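Local coordinates for CLIP-associating protein 2 (Mus musculus, PDB 3WOZ) that probably binds tubulin through its TOG domains and so contributes to the control of microtubule dynamics, at residues Leu123-Asn126 against Ile127-Phe131. Sequence-based numbering, arbitrary orientation.
Sequences LQFN and ILMRF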
ATOM      1  N   LEU A 123       2.907 -11.694   1.486  1.00 41.72           N
ATOM      2  CA  LEU A 123       1.762 -11.254   0.678  1.00 42.21           C
ATOM      3  C   LEU A 123       1.809  -9.755   0.349  1.00 42.13           C
ATOM      4  O   LEU A 123       1.565  -9.355  -0.798  1.00 42.56           O
ATOM      5  CB  LEU A 123       0.436 -11.587   1.374  1.00 42.28           C
ATOM      6  CG  LEU A 123       0.018 -13.038   1.661  1.00 43.62           C
ATOM      7  CD1 LEU A 123      -1.375 -13.036   2.262  1.00 44.76           C
ATOM      8  CD2 LEU A 123       0.046 -13.935   0.421  1.00 44.36           C
ATOM      9  N   GLN A 124       2.116  -8.935   1.355  1.00 41.60           N
ATOM     10  CA  GLN A 124       2.310  -7.496   1.154  1.00 41.19           C
ATOM     11  C   GLN A 124       3.435  -7.250   0.158  1.00 41.25           C
ATOM     12  O   GLN A 124       3.292  -6.451  -0.765  1.00 40.98           O
ATOM     13  CB  GLN A 124       2.683  -6.802   2.460  1.00 40.64           C
ATOM     14  CG  GLN A 124       1.622  -6.777   3.533  1.00 39.84           C
ATOM     15  CD  GLN A 124       2.041  -5.884   4.680  1.00 39.51           C
ATOM     16  OE1 GLN A 124       2.178  -6.328   5.819  1.00 38.44           O
ATOM     17  NE2 GLN A 124       2.290  -4.621   4.372  1.00 38.59           N
ATOM     18  N   PHE A 125       4.558  -7.933   0.366  1.00 41.57           N
ATOM     19  CA  PHE A 125       5.746  -7.748  -0.465  1.00 42.11           C
ATOM     20  C   PHE A 125       5.491  -8.108  -1.927  1.00 42.65           C
ATOM     21  O   PHE A 125       5.963  -7.415  -2.832  1.00 42.44           O
ATOM     22  CB  PHE A 125       6.926  -8.552   0.084  1.00 41.99           C
ATOM     23  CG  PHE A 125       8.232  -8.261  -0.605  1.00 42.55           C
ATOM     24  CD1 PHE A 125       8.747  -9.147  -1.549  1.00 42.65           C
ATOM     25  CD2 PHE A 125       8.937  -7.092  -0.323  1.00 42.08           C
ATOM     26  CE1 PHE A 125       9.956  -8.881  -2.193  1.00 42.96           C
ATOM     27  CE2 PHE A 125      10.146  -6.815  -0.962  1.00 43.17           C
ATOM     28  CZ  PHE A 125      10.656  -7.710  -1.902  1.00 43.62           C
ATOM     29  N   ASN A 126       4.738  -9.185  -2.146  1.00 43.42           N
ATOM     30  CA  ASN A 126       4.441  -9.661  -3.494  1.00 44.53           C
ATOM     31  C   ASN A 126       3.567  -8.678  -4.257  1.00 45.08           C
ATOM     32  O   ASN A 126       3.769  -8.459  -5.452  1.00 45.16           O
ATOM     33  CB  ASN A 126       3.802 -11.053  -3.458  1.00 44.58           C
ATOM     34  CG  ASN A 126       4.758 -12.130  -2.955  1.00 45.50           C
ATOM     35  OD1 ASN A 126       4.324 -13.199  -2.524  1.00 47.83           O
ATOM     36  ND2 ASN A 126       6.060 -11.852  -3.000  1.00 45.36           N
ATOM     37  N   ILE A 127       2.608  -8.076  -3.555  1.00 45.88           N
ATOM     38  CA  ILE A 127       1.788  -7.005  -4.115  1.00 46.36           C
ATOM     39  C   ILE A 127       2.661  -5.812  -4.491  1.00 47.08           C
ATOM     40  O   ILE A 127       2.459  -5.196  -5.538  1.00 47.03           O
ATOM     41  CB  ILE A 127       0.676  -6.576  -3.138  1.00 46.50           C
ATOM     42  CG1 ILE A 127      -0.421  -7.643  -3.102  1.00 46.16           C
ATOM     43  CG2 ILE A 127       0.089  -5.213  -3.523  1.00 46.00           C
ATOM     44  CD1 ILE A 127      -1.199  -7.663  -1.828  1.00 45.57           C
ATOM     45  N   LEU A 128       3.637  -5.510  -3.643  1.00 47.76           N
ATOM     46  CA  LEU A 128       4.520  -4.377  -3.870  1.00 48.73           C
ATOM     47  C   LEU A 128       5.447  -4.584  -5.070  1.00 49.72           C
ATOM     48  O   LEU A 128       5.771  -3.631  -5.778  1.00 49.60           O
ATOM     49  CB  LEU A 128       5.322  -4.060  -2.608  1.00 48.58           C
ATOM     50  CG  LEU A 128       4.551  -3.503  -1.400  1.00 48.25           C
ATOM     51  CD1 LEU A 128       5.480  -3.339  -0.219  1.00 47.86           C
ATOM     52  CD2 LEU A 128       3.874  -2.190  -1.713  1.00 47.36           C
HETATM   53  N   MSE A 129       5.868  -5.825  -5.299  1.00 51.01           N
HETATM   54  CA  MSE A 129       6.713  -6.125  -6.452  1.00 52.53           C
HETATM   55  C   MSE A 129       5.942  -5.956  -7.764  1.00 53.11           C
HETATM   56  O   MSE A 129       6.426  -5.299  -8.683  1.00 53.25           O
HETATM   57  CB  MSE A 129       7.351  -7.512  -6.336  1.00 52.87           C
HETATM   58  CG  MSE A 129       8.377  -7.651  -5.208  1.00 53.85           C
HETATM   59 SE   MSE A 129       9.832  -6.339  -5.190  1.00 58.89          SE
HETATM   60  CE  MSE A 129       9.079  -5.020  -3.960  1.00 57.33           C
ATOM     61  N   ARG A 130       4.738  -6.520  -7.828  1.00 54.06           N
ATOM     62  CA  ARG A 130       3.857  -6.359  -8.989  1.00 55.18           C
ATOM     63  C   ARG A 130       3.462  -4.898  -9.234  1.00 55.64           C
ATOM     64  O   ARG A 130       3.423  -4.452 -10.382  1.00 55.62           O
ATOM     65  CB  ARG A 130       2.604  -7.235  -8.857  1.00 55.20           C
ATOM     66  CG  ARG A 130       2.843  -8.721  -9.131  1.00 56.53           C
ATOM     67  CD  ARG A 130       1.562  -9.552  -9.000  1.00 58.30           C
ATOM     68  NE  ARG A 130       1.079  -9.616  -7.619  1.00 58.96           N
ATOM     69  CZ  ARG A 130       1.499 -10.493  -6.708  1.00 60.10           C
ATOM     70  NH1 ARG A 130       2.419 -11.401  -7.016  1.00 60.24           N
ATOM     71  NH2 ARG A 130       0.998 -10.459  -5.479  1.00 60.37           N
ATOM     72  N   PHE A 131       3.182  -4.159  -8.161  1.00 56.15           N
ATOM     73  CA  PHE A 131       2.784  -2.754  -8.276  1.00 56.83           C
ATOM     74  C   PHE A 131       3.911  -1.876  -8.827  1.00 57.61           C
ATOM     75  O   PHE A 131       3.662  -0.967  -9.617  1.00 57.65           O
ATOM     76  CB  PHE A 131       2.288  -2.216  -6.929  1.00 56.49           C
ATOM     77  CG  PHE A 131       1.547  -0.905  -7.022  1.00 55.63           C
ATOM     78  CD1 PHE A 131       0.525  -0.725  -7.952  1.00 54.64           C
ATOM     79  CD2 PHE A 131       1.848   0.139  -6.152  1.00 55.01           C
ATOM     80  CE1 PHE A 131      -0.168   0.480  -8.030  1.00 54.17           C
ATOM     81  CE2 PHE A 131       1.156   1.347  -6.218  1.00 54.45           C
ATOM     82  CZ  PHE A 131       0.148   1.518  -7.161  1.00 54.61           C
TER
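Met129 folds its selenomethionine side chain back over the Phe125 ring, one helical turn earlier in helix 121-133. Its CE methyl sits over the ring face, 4.0 Å from the Phe125 centroid and 28° off the normal, a CH-pi contact; Met129 SE approaches more obliquely, making this a Met-aromatic pair. With CG anti to the backbone N (chi1 -172°), the Phe125 ring lies beside its own carbonyl carbon, where Met129 can reach it; bends at chi2 and chi3 turn the Met129 chain toward it, with Met129 CG 3.6 Å from Phe125 CE1. A flat aromatic suits this buried side, as does the flexible thioether of the native methionine; Thr169 of helix 167-179 touches both. The array of antiparallel helices is the HEAT-repeat architecture of a TOG domain, and Leu128 packs on helices 85-96 and 141-155. On the partly exposed side, Asn126 O accepts the backbone hydrogen bond of Arg130 N (3.2 Å). The same oxygen lies 3.3 Å above the Arg130 guanidinium plane, over its centre. With an alanine here that cover is lost, which is likely to leave the carbonyl less shielded and Glu168 without its weak, long ion-pair partner. Asn126 CB meets Arg130 NH2 at 3.5 Å, while its polar amide suits a partly exposed position.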